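Local coordinates for protein ABC-type amino acid transport system, periplasmic component (Caldanaerobacter subterraneus subsp. tengcongensis MB4, PDB 4YMX) that binds arginine and serves as the substrate-binding component of an amino acid ABC transporter, at residues Arg127-Phe141 with Leu201-Ile215. Numbering follows the deposited sequence. Where two conformers were deposited one is given.
Sequences RQVVVVKNDSPISKF and LKEYKDMKILYMDEI
The edge of a five-stranded mixed sheet, in one lobe of a family 3 solute-binding protein, is built where strand 207-210 pairs antiparallel with strand 128-133. Val-130 and Leu-210 form a hydrogen-bonded pair, with Leu-210 N to Val-130 O at 2.7 Å and an N-H...O angle of 170°; Val-132 and Lys-208 form the next. The ladder continues where each strand meets a type I turn of its own, Lys-133 to Ser-136 and Tyr-204 to Met-207: Asn-134 N donates to Asp-206 O at 2.9 Å.

With CG set between its backbone N and carbonyl carbon (chi1 65°) and the chain extended beyond, Lys-208 lies against Val-132 CG2 and ends among oxygens: NZ makes a weak bond to Asn-134 O and donates to two waters, one of which also donates to Ser-136 O and Ile-138 O. Beyond the strands, Met-212 reaches Phe-141, its SD in an edge-on Met-aromatic contact 5.5 Å from the ring centroid. Glu-214 CB sits over one face of that ring, 3.5 Å from the centroid and 6° off the normal, a CH-pi contact; Ile-215 CD1 meets the ring edge in plane. On the Val-129 side, Ile-209 CG2 packs 3.6 Å from Val-129 CG2.

Strand 189-193 flanks 128-133 on its other side, bonding to Val-129 and Val-131. Helix 194-201 packs against Val-131 and Ile-209, while Leu-144 touches Ile-138 and Met-212.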
ATOM      1  N   ARG A 127       7.588   5.093  -3.686  0.52  6.00           N
ATOM      2  CA  ARG A 127       7.595   6.317  -4.473  0.52  6.12           C
ATOM      3  C   ARG A 127       6.218   6.531  -5.101  0.52  5.58           C
ATOM      4  O   ARG A 127       5.641   5.604  -5.661  0.52  6.46           O
ATOM      5  CB  ARG A 127       8.649   6.213  -5.581  0.52  8.18           C
ATOM      6  CG  ARG A 127       8.726   7.421  -6.510  0.52 10.17           C
ATOM      7  CD  ARG A 127       9.467   7.085  -7.802  0.52 11.94           C
ATOM      8  NE  ARG A 127      10.813   6.570  -7.556  0.52 18.28           N
ATOM      9  CZ  ARG A 127      11.886   7.336  -7.381  0.52 24.28           C
ATOM     10  NH1 ARG A 127      11.774   8.658  -7.418  0.52 28.51           N
ATOM     11  NH2 ARG A 127      13.071   6.784  -7.167  0.52 31.07           N
ATOM     12  N   GLN A 128       5.699   7.753  -5.002  1.00  5.69           N
ATOM     13  CA  GLN A 128       4.452   8.120  -5.675  1.00  4.57           C
ATOM     14  C   GLN A 128       4.715   8.396  -7.144  1.00  4.81           C
ATOM     15  O   GLN A 128       5.708   9.045  -7.498  1.00  7.54           O
ATOM     16  CB  GLN A 128       3.847   9.381  -5.044  1.00  4.91           C
ATOM     17  CG  GLN A 128       3.514   9.229  -3.581  1.00  6.09           C
ATOM     18  CD  GLN A 128       2.508   8.132  -3.337  1.00 10.68           C
ATOM     19  OE1 GLN A 128       1.444   8.101  -3.960  1.00  7.00           O
ATOM     20  NE2 GLN A 128       2.842   7.213  -2.435  1.00 15.48           N
ATOM     21  N   VAL A 129       3.815   7.914  -7.993  1.00  4.26           N
ATOM     22  CA  VAL A 129       3.865   8.224  -9.410  1.00  3.21           C
ATOM     23  C   VAL A 129       2.470   8.576  -9.912  1.00  3.56           C
ATOM     24  O   VAL A 129       1.481   8.464  -9.193  1.00  4.48           O
ATOM     25  CB  VAL A 129       4.417   7.056 -10.253  1.00  3.94           C
ATOM     26  CG1 VAL A 129       5.789   6.608  -9.744  1.00  5.23           C
ATOM     27  CG2 VAL A 129       3.432   5.891 -10.300  1.00  5.93           C
ATOM     28  N   VAL A 130       2.405   9.009 -11.160  1.00  4.89           N
ATOM     29  CA  VAL A 130       1.142   9.298 -11.814  1.00  4.87           C
ATOM     30  C   VAL A 130       0.921   8.272 -12.929  1.00  5.61           C
ATOM     31  O   VAL A 130       1.851   7.925 -13.659  1.00  8.36           O
ATOM     32  CB  VAL A 130       1.147  10.726 -12.378  1.00  6.69           C
ATOM     33  CG1 VAL A 130      -0.100  10.975 -13.222  1.00 12.38           C
ATOM     34  CG2 VAL A 130       1.238  11.744 -11.237  1.00  9.66           C
ATOM     35  N   VAL A 131      -0.295   7.747 -13.026  1.00  4.64           N
ATOM     36  CA  VAL A 131      -0.661   6.851 -14.115  1.00  5.10           C
ATOM     37  C   VAL A 131      -1.664   7.554 -15.028  1.00  5.29           C
ATOM     38  O   VAL A 131      -2.619   8.173 -14.551  1.00  4.85           O
ATOM     39  CB  VAL A 131      -1.295   5.535 -13.594  1.00  5.59           C
ATOM     40  CG1 VAL A 131      -1.622   4.604 -14.760  1.00  6.57           C
ATOM     41  CG2 VAL A 131      -0.367   4.837 -12.607  1.00  8.39           C
ATOM     42  N   VAL A 132      -1.434   7.473 -16.337  1.00  5.67           N
ATOM     43  CA  VAL A 132      -2.332   8.053 -17.339  1.00  5.96           C
ATOM     44  C   VAL A 132      -2.486   7.060 -18.485  1.00  5.66           C
ATOM     45  O   VAL A 132      -1.738   6.086 -18.564  1.00  5.49           O
ATOM     46  CB  VAL A 132      -1.790   9.400 -17.896  1.00  5.72           C
ATOM     47  CG1 VAL A 132      -1.684  10.439 -16.786  1.00  7.36           C
ATOM     48  CG2 VAL A 132      -0.447   9.200 -18.595  1.00  7.29           C
ATOM     49  N   LYS A 133      -3.442   7.304 -19.379  1.00  8.04           N
ATOM     50  CA  LYS A 133      -3.536   6.504 -20.597  1.00  7.54           C
ATOM     51  C   LYS A 133      -2.385   6.848 -21.537  1.00  7.05           C
ATOM     52  O   LYS A 133      -1.816   7.947 -21.457  1.00  5.92           O
ATOM     53  CB  LYS A 133      -4.856   6.756 -21.320  1.00  8.81           C
ATOM     54  CG  LYS A 133      -6.093   6.285 -20.582  1.00 13.99           C
ATOM     55  CD  LYS A 133      -6.183   4.771 -20.603  1.00 22.37           C
ATOM     56  CE  LYS A 133      -7.622   4.290 -20.612  1.00 29.93           C
ATOM     57  NZ  LYS A 133      -8.320   4.516 -21.904  1.00 25.23           N
ATOM     58  N   ASN A 134      -2.054   5.920 -22.430  1.00  8.25           N
ATOM     59  CA  ASN A 134      -0.948   6.131 -23.357  1.00  7.32           C
ATOM     60  C   ASN A 134      -1.092   7.384 -24.218  1.00  6.78           C
ATOM     61  O   ASN A 134      -0.096   8.038 -24.541  1.00 10.01           O
ATOM     62  CB  ASN A 134      -0.737   4.899 -24.243  1.00 12.96           C
ATOM     63  CG  ASN A 134      -0.059   3.764 -23.501  1.00 20.69           C
ATOM     64  OD1 ASN A 134       0.594   3.981 -22.478  1.00 25.82           O
ATOM     65  ND2 ASN A 134      -0.214   2.545 -24.008  1.00 21.42           N
ATOM     66  N   ASP A 135      -2.331   7.735 -24.556  1.00  7.57           N
ATOM     67  CA  ASP A 135      -2.581   8.900 -25.401  1.00  8.95           C
ATOM     68  C   ASP A 135      -3.011  10.126 -24.610  1.00  9.25           C
ATOM     69  O   ASP A 135      -3.641  11.038 -25.145  1.00  8.85           O
ATOM     70  CB  ASP A 135      -3.613   8.584 -26.489  1.00 10.38           C
ATOM     71  CG  ASP A 135      -4.999   8.321 -25.931  1.00 13.86           C
ATOM     72  OD1 ASP A 135      -5.137   8.087 -24.713  1.00 13.34           O
ATOM     73  OD2 ASP A 135      -5.966   8.335 -26.727  1.00 19.32           O
ATOM     74  N   SER A 136      -2.666  10.156 -23.330  1.00  8.85           N
ATOM     75  CA  SER A 136      -3.051  11.269 -22.474  1.00  8.47           C
ATOM     76  C   SER A 136      -2.368  12.559 -22.905  1.00  6.51           C
ATOM     77  O   SER A 136      -1.205  12.543 -23.306  1.00  8.11           O
ATOM     78  CB  SER A 136      -2.641  10.961 -21.041  1.00  7.23           C
ATOM     79  OG  SER A 136      -2.840  12.078 -20.188  1.00  8.34           O
ATOM     80  N   PRO A 137      -3.068  13.689 -22.772  1.00  7.61           N
ATOM     81  CA  PRO A 137      -2.432  14.993 -22.994  1.00  9.10           C
ATOM     82  C   PRO A 137      -1.556  15.442 -21.825  1.00 10.44           C
ATOM     83  O   PRO A 137      -0.902  16.485 -21.901  1.00 12.88           O
ATOM     84  CB  PRO A 137      -3.624  15.931 -23.147  1.00  9.67           C
ATOM     85  CG  PRO A 137      -4.692  15.302 -22.284  1.00 13.56           C
ATOM     86  CD  PRO A 137      -4.504  13.810 -22.445  1.00  7.84           C
ATOM     87  N   ILE A 138      -1.529  14.664 -20.747  1.00  7.56           N
ATOM     88  CA  ILE A 138      -0.701  15.009 -19.592  1.00  7.83           C
ATOM     89  C   ILE A 138       0.723  14.487 -19.760  1.00  9.32           C
ATOM     90  O   ILE A 138       0.912  13.292 -19.972  1.00  8.45           O
ATOM     91  CB  ILE A 138      -1.304  14.393 -18.320  1.00  8.18           C
ATOM     92  CG1 ILE A 138      -2.663  15.026 -18.035  1.00  7.01           C
ATOM     93  CG2 ILE A 138      -0.343  14.541 -17.134  1.00 10.64           C
ATOM     94  CD1 ILE A 138      -3.467  14.290 -16.977  1.00  8.66           C
ATOM     95  N   SER A 139       1.714  15.375 -19.660  1.00  8.78           N
ATOM     96  CA  SER A 139       3.126  14.993 -19.787  1.00 10.17           C
ATOM     97  C   SER A 139       3.934  15.335 -18.550  1.00 10.98           C
ATOM     98  O   SER A 139       4.967  14.719 -18.274  1.00 11.07           O
ATOM     99  CB  SER A 139       3.767  15.709 -20.979  1.00 12.90           C
ATOM    100  OG  SER A 139       3.182  15.324 -22.199  1.00 14.37           O
ATOM    101  N   LYS A 140       3.496  16.352 -17.824  1.00 13.15           N
ATOM    102  CA  LYS A 140       4.281  16.844 -16.711  1.00 13.11           C
ATOM    103  C   LYS A 140       3.392  17.339 -15.587  1.00  8.03           C
ATOM    104  O   LYS A 140       2.170  17.462 -15.754  1.00  8.36           O
ATOM    105  CB  LYS A 140       5.233  17.943 -17.177  1.00 16.99           C
ATOM    106  CG  LYS A 140       4.539  19.163 -17.750  1.00 13.63           C
ATOM    107  CD  LYS A 140       5.558  20.124 -18.359  1.00 18.24           C
ATOM    108  CE  LYS A 140       4.887  21.382 -18.892  1.00 23.53           C
ATOM    109  NZ  LYS A 140       3.888  21.081 -19.947  1.00 20.64           N
ATOM    110  N   PHE A 141       4.021  17.632 -14.453  1.00 10.02           N
ATOM    111  CA  PHE A 141       3.312  17.990 -13.232  1.00  8.75           C
ATOM    112  C   PHE A 141       2.364  19.181 -13.407  1.00  6.26           C
ATOM    113  O   PHE A 141       1.232  19.151 -12.917  1.00  8.86           O
ATOM    114  CB  PHE A 141       4.313  18.233 -12.099  1.00  8.04           C
ATOM    115  CG  PHE A 141       3.675  18.420 -10.752  1.00  8.90           C
ATOM    116  CD1 PHE A 141       3.113  17.345 -10.081  1.00  9.26           C
ATOM    117  CD2 PHE A 141       3.648  19.670 -10.154  1.00  9.40           C
ATOM    118  CE1 PHE A 141       2.534  17.519  -8.833  1.00 10.07           C
ATOM    119  CE2 PHE A 141       3.074  19.850  -8.908  1.00 11.50           C
ATOM    120  CZ  PHE A 141       2.511  18.767  -8.246  1.00 12.93           C
ATOM    121  N   LEU A 201      -0.323  -2.440 -14.421  1.00  5.08           N
ATOM    122  CA  LEU A 201      -0.074  -2.201 -15.838  1.00  5.62           C
ATOM    123  C   LEU A 201       0.328  -3.476 -16.593  1.00  7.74           C
ATOM    124  O   LEU A 201       0.391  -3.479 -17.822  1.00  8.98           O
ATOM    125  CB  LEU A 201       0.942  -1.067 -16.028  1.00  7.46           C
ATOM    126  CG  LEU A 201       0.305   0.321 -16.193  1.00  7.47           C
ATOM    127  CD1 LEU A 201      -0.697   0.637 -15.080  1.00  8.34           C
ATOM    128  CD2 LEU A 201       1.375   1.411 -16.287  1.00  9.39           C
ATOM    129  N   LYS A 202       0.573  -4.564 -15.866  1.00  7.05           N
ATOM    130  CA  LYS A 202       0.718  -5.869 -16.514  1.00  8.45           C
ATOM    131  C   LYS A 202      -0.573  -6.247 -17.235  1.00  8.72           C
ATOM    132  O   LYS A 202      -0.540  -6.877 -18.298  1.00 13.57           O
ATOM    133  CB  LYS A 202       1.129  -6.954 -15.509  1.00  9.47           C
ATOM    134  CG  LYS A 202       2.469  -6.686 -14.819  1.00 14.64           C
ATOM    135  CD  LYS A 202       2.917  -7.872 -13.965  1.00 26.62           C
ATOM    136  CE  LYS A 202       1.750  -8.530 -13.236  1.00 40.63           C
ATOM    137  NZ  LYS A 202       1.012  -7.601 -12.337  1.00 46.59           N
ATOM    138  N   GLU A 203      -1.714  -5.850 -16.673  1.00  7.36           N
ATOM    139  CA  GLU A 203      -2.995  -6.086 -17.322  1.00  9.44           C
ATOM    140  C   GLU A 203      -3.480  -4.871 -18.106  1.00  7.99           C
ATOM    141  O   GLU A 203      -4.009  -5.003 -19.212  1.00  9.24           O
ATOM    142  CB  GLU A 203      -4.050  -6.497 -16.294  1.00 14.39           C
ATOM    143  CG  GLU A 203      -3.711  -7.786 -15.556  1.00 19.87           C
ATOM    144  CD  GLU A 203      -3.429  -8.934 -16.503  1.00 32.47           C
ATOM    145  OE1 GLU A 203      -4.101  -9.033 -17.556  1.00 32.12           O
ATOM    146  OE2 GLU A 203      -2.525  -9.738 -16.196  1.00 39.77           O
ATOM    147  N   TYR A 204      -3.295  -3.681 -17.544  1.00  7.74           N
ATOM    148  CA  TYR A 204      -3.756  -2.477 -18.213  1.00  6.46           C
ATOM    149  C   TYR A 204      -2.699  -1.968 -19.198  1.00  8.84           C
ATOM    150  O   TYR A 204      -1.951  -1.013 -18.922  1.00  9.06           O
ATOM    151  CB  TYR A 204      -4.106  -1.410 -17.186  1.00  6.69           C
ATOM    152  CG  TYR A 204      -5.410  -1.634 -16.445  1.00  6.33           C
ATOM    153  CD1 TYR A 204      -6.627  -1.256 -17.016  1.00  8.45           C
ATOM    154  CD2 TYR A 204      -5.429  -2.176 -15.162  1.00  5.30           C
ATOM    155  CE1 TYR A 204      -7.812  -1.422 -16.337  1.00  7.91           C
ATOM    156  CE2 TYR A 204      -6.622  -2.347 -14.474  1.00  5.48           C
ATOM    157  CZ  TYR A 204      -7.805  -1.963 -15.073  1.00  7.12           C
ATOM    158  OH  TYR A 204      -9.003  -2.111 -14.422  1.00  8.37           O
ATOM    159  N   LYS A 205      -2.666  -2.602 -20.362  1.00  8.54           N
ATOM    160  CA  LYS A 205      -1.625  -2.370 -21.352  1.00 12.31           C
ATOM    161  C   LYS A 205      -1.697  -1.009 -22.042  1.00 10.43           C
ATOM    162  O   LYS A 205      -0.733  -0.595 -22.689  1.00 13.96           O
ATOM    163  CB  LYS A 205      -1.632  -3.511 -22.374  1.00 16.63           C
ATOM    164  CG  LYS A 205      -1.238  -4.849 -21.760  1.00 19.43           C
ATOM    165  CD  LYS A 205      -1.519  -6.020 -22.692  1.00 27.99           C
ATOM    166  CE  LYS A 205      -0.925  -7.306 -22.141  1.00 33.03           C
ATOM    167  NZ  LYS A 205      -1.305  -7.536 -20.718  1.00 34.87           N
ATOM    168  N   ASP A 206      -2.815  -0.310 -21.899  1.00 10.47           N
ATOM    169  CA  ASP A 206      -2.956   1.002 -22.519  1.00 11.14           C
ATOM    170  C   ASP A 206      -2.682   2.145 -21.538  1.00  8.85           C
ATOM    171  O   ASP A 206      -3.048   3.296 -21.787  1.00 10.64           O
ATOM    172  CB  ASP A 206      -4.330   1.132 -23.173  1.00 15.79           C
ATOM    173  CG  ASP A 206      -4.449   0.280 -24.415  1.00 23.39           C
ATOM    174  OD1 ASP A 206      -3.498   0.293 -25.230  1.00 23.58           O
ATOM    175  OD2 ASP A 206      -5.470  -0.423 -24.561  1.00 23.04           O
ATOM    176  N   MET A 207      -2.025   1.824 -20.424  1.00  6.34           N
ATOM    177  CA  MET A 207      -1.623   2.844 -19.462  1.00  6.30           C
ATOM    178  C   MET A 207      -0.101   2.944 -19.344  1.00  7.27           C
ATOM    179  O   MET A 207       0.633   1.999 -19.655  1.00  7.84           O
ATOM    180  CB  MET A 207      -2.231   2.540 -18.089  1.00  5.70           C
ATOM    181  CG  MET A 207      -3.749   2.641 -18.061  1.00  6.29           C
ATOM    182  SD  MET A 207      -4.374   2.143 -16.455  1.00  6.88           S
ATOM    183  CE  MET A 207      -6.143   2.181 -16.739  1.00  5.86           C
ATOM    184  N   LYS A 208       0.360   4.097 -18.868  1.00  5.15           N
ATOM    185  CA  LYS A 208       1.780   4.336 -18.640  1.00  4.28           C
ATOM    186  C   LYS A 208       1.996   5.094 -17.340  1.00  5.65           C
ATOM    187  O   LYS A 208       1.098   5.783 -16.845  1.00  5.57           O
ATOM    188  CB  LYS A 208       2.412   5.098 -19.813  1.00  5.68           C
ATOM    189  CG  LYS A 208       1.870   6.494 -19.998  1.00  6.27           C
ATOM    190  CD  LYS A 208       2.471   7.165 -21.219  1.00  7.31           C
ATOM    191  CE  LYS A 208       1.819   8.520 -21.416  1.00  7.06           C
ATOM    192  NZ  LYS A 208       2.396   9.201 -22.611  1.00 12.29           N
ATOM    193  N   ILE A 209       3.196   4.961 -16.793  1.00  4.87           N
ATOM    194  CA  ILE A 209       3.580   5.653 -15.576  1.00  7.21           C
ATOM    195  C   ILE A 209       4.357   6.908 -15.951  1.00  6.13           C
ATOM    196  O   ILE A 209       5.263   6.859 -16.789  1.00  7.49           O
ATOM    197  CB  ILE A 209       4.463   4.746 -14.718  1.00  5.89           C
ATOM    198  CG1 ILE A 209       3.662   3.519 -14.287  1.00  6.98           C
ATOM    199  CG2 ILE A 209       5.002   5.497 -13.506  1.00  5.41           C
ATOM    200  CD1 ILE A 209       4.489   2.434 -13.597  1.00  7.49           C
ATOM    201  N   LEU A 210       3.987   8.028 -15.340  1.00  6.02           N
ATOM    202  CA  LEU A 210       4.774   9.250 -15.419  1.00  4.06           C
ATOM    203  C   LEU A 210       5.482   9.469 -14.086  1.00  3.58           C
ATOM    204  O   LEU A 210       4.843   9.582 -13.025  1.00  6.76           O
ATOM    205  CB  LEU A 210       3.902  10.455 -15.774  1.00  5.72           C
ATOM    206  CG  LEU A 210       3.163  10.314 -17.102  1.00  7.42           C
ATOM    207  CD1 LEU A 210       2.283  11.524 -17.377  1.00 10.70           C
ATOM    208  CD2 LEU A 210       4.144  10.085 -18.244  1.00 10.69           C
ATOM    209  N   TYR A 211       6.810   9.496 -14.143  1.00  4.82           N
ATOM    210  CA  TYR A 211       7.638   9.757 -12.969  1.00  5.33           C
ATOM    211  C   TYR A 211       7.826  11.257 -12.795  1.00  7.77           C
ATOM    212  O   TYR A 211       8.729  11.856 -13.383  1.00 11.23           O
ATOM    213  CB  TYR A 211       8.992   9.042 -13.102  1.00  6.76           C
ATOM    214  CG  TYR A 211       8.828   7.541 -13.065  1.00  6.50           C
ATOM    215  CD1 TYR A 211       8.816   6.861 -11.859  1.00  5.96           C
ATOM    216  CD2 TYR A 211       8.637   6.809 -14.228  1.00  6.19           C
ATOM    217  CE1 TYR A 211       8.638   5.489 -11.809  1.00  6.07           C
ATOM    218  CE2 TYR A 211       8.447   5.430 -14.189  1.00  7.77           C
ATOM    219  CZ  TYR A 211       8.454   4.780 -12.972  1.00  6.21           C
ATOM    220  OH  TYR A 211       8.262   3.419 -12.934  1.00  8.75           O
ATOM    221  N   MET A 212       6.963  11.872 -11.998  1.00  8.39           N
ATOM    222  CA  MET A 212       7.037  13.313 -11.768  1.00  6.92           C
ATOM    223  C   MET A 212       7.663  13.581 -10.416  1.00  9.71           C
ATOM    224  O   MET A 212       7.164  13.090  -9.405  1.00 12.70           O
ATOM    225  CB  MET A 212       5.637  13.910 -11.799  1.00  9.07           C
ATOM    226  CG  MET A 212       4.860  13.586 -13.053  1.00  8.32           C
ATOM    227  SD  MET A 212       3.283  14.432 -13.027  1.00 11.30           S
ATOM    228  CE  MET A 212       2.611  13.970 -14.613  1.00 10.77           C
ATOM    229  N   ASP A 213       8.738  14.364 -10.392  1.00 11.76           N
ATOM    230  CA  ASP A 213       9.419  14.684  -9.142  1.00 16.46           C
ATOM    231  C   ASP A 213       8.439  15.200  -8.092  1.00 10.54           C
ATOM    232  O   ASP A 213       8.420  14.745  -6.945  1.00  9.96           O
ATOM    233  CB  ASP A 213      10.497  15.750  -9.371  1.00 18.89           C
ATOM    234  CG  ASP A 213      11.758  15.196 -10.018  1.00 19.70           C
ATOM    235  OD1 ASP A 213      11.849  13.966 -10.231  1.00 16.87           O
ATOM    236  OD2 ASP A 213      12.674  16.004 -10.294  1.00 16.39           O
ATOM    237  N   GLU A 214       7.592  16.130  -8.496  1.00 11.25           N
ATOM    238  CA  GLU A 214       6.827  16.891  -7.525  1.00  8.52           C
ATOM    239  C   GLU A 214       5.676  16.127  -6.869  1.00  9.82           C
ATOM    240  O   GLU A 214       5.223  16.504  -5.791  1.00 11.91           O
ATOM    241  CB  GLU A 214       6.331  18.191  -8.152  1.00 11.59           C
ATOM    242  CG  GLU A 214       7.458  19.181  -8.431  1.00 12.92           C
ATOM    243  CD  GLU A 214       6.978  20.400  -9.178  1.00 17.31           C
ATOM    244  OE1 GLU A 214       7.012  20.357 -10.421  1.00 13.96           O
ATOM    245  OE2 GLU A 214       6.570  21.393  -8.521  1.00 21.32           O
ATOM    246  N   ILE A 215       5.214  15.048  -7.492  1.00  8.73           N
ATOM    247  CA  ILE A 215       4.121  14.293  -6.895  1.00  6.53           C
ATOM    248  C   ILE A 215       4.618  13.461  -5.718  1.00  8.81           C
ATOM    249  O   ILE A 215       3.832  13.040  -4.876  1.00  8.32           O
ATOM    250  CB  ILE A 215       3.395  13.399  -7.933  1.00  6.99           C
ATOM    251  CG1 ILE A 215       2.004  12.994  -7.430  1.00  7.19           C
ATOM    252  CG2 ILE A 215       4.217  12.157  -8.246  1.00  7.95           C
ATOM    253  CD1 ILE A 215       0.997  14.132  -7.417  1.00  9.10           C
TER
HETATM  254  O   HOH W   1       7.164  10.166  -9.441  1.00  9.49           O
HETATM  255  O   HOH W   2       2.513   6.997 -24.629  1.00 22.62           O
HETATM  256  O   HOH W   3       1.120  11.746 -22.238  1.00 10.79           O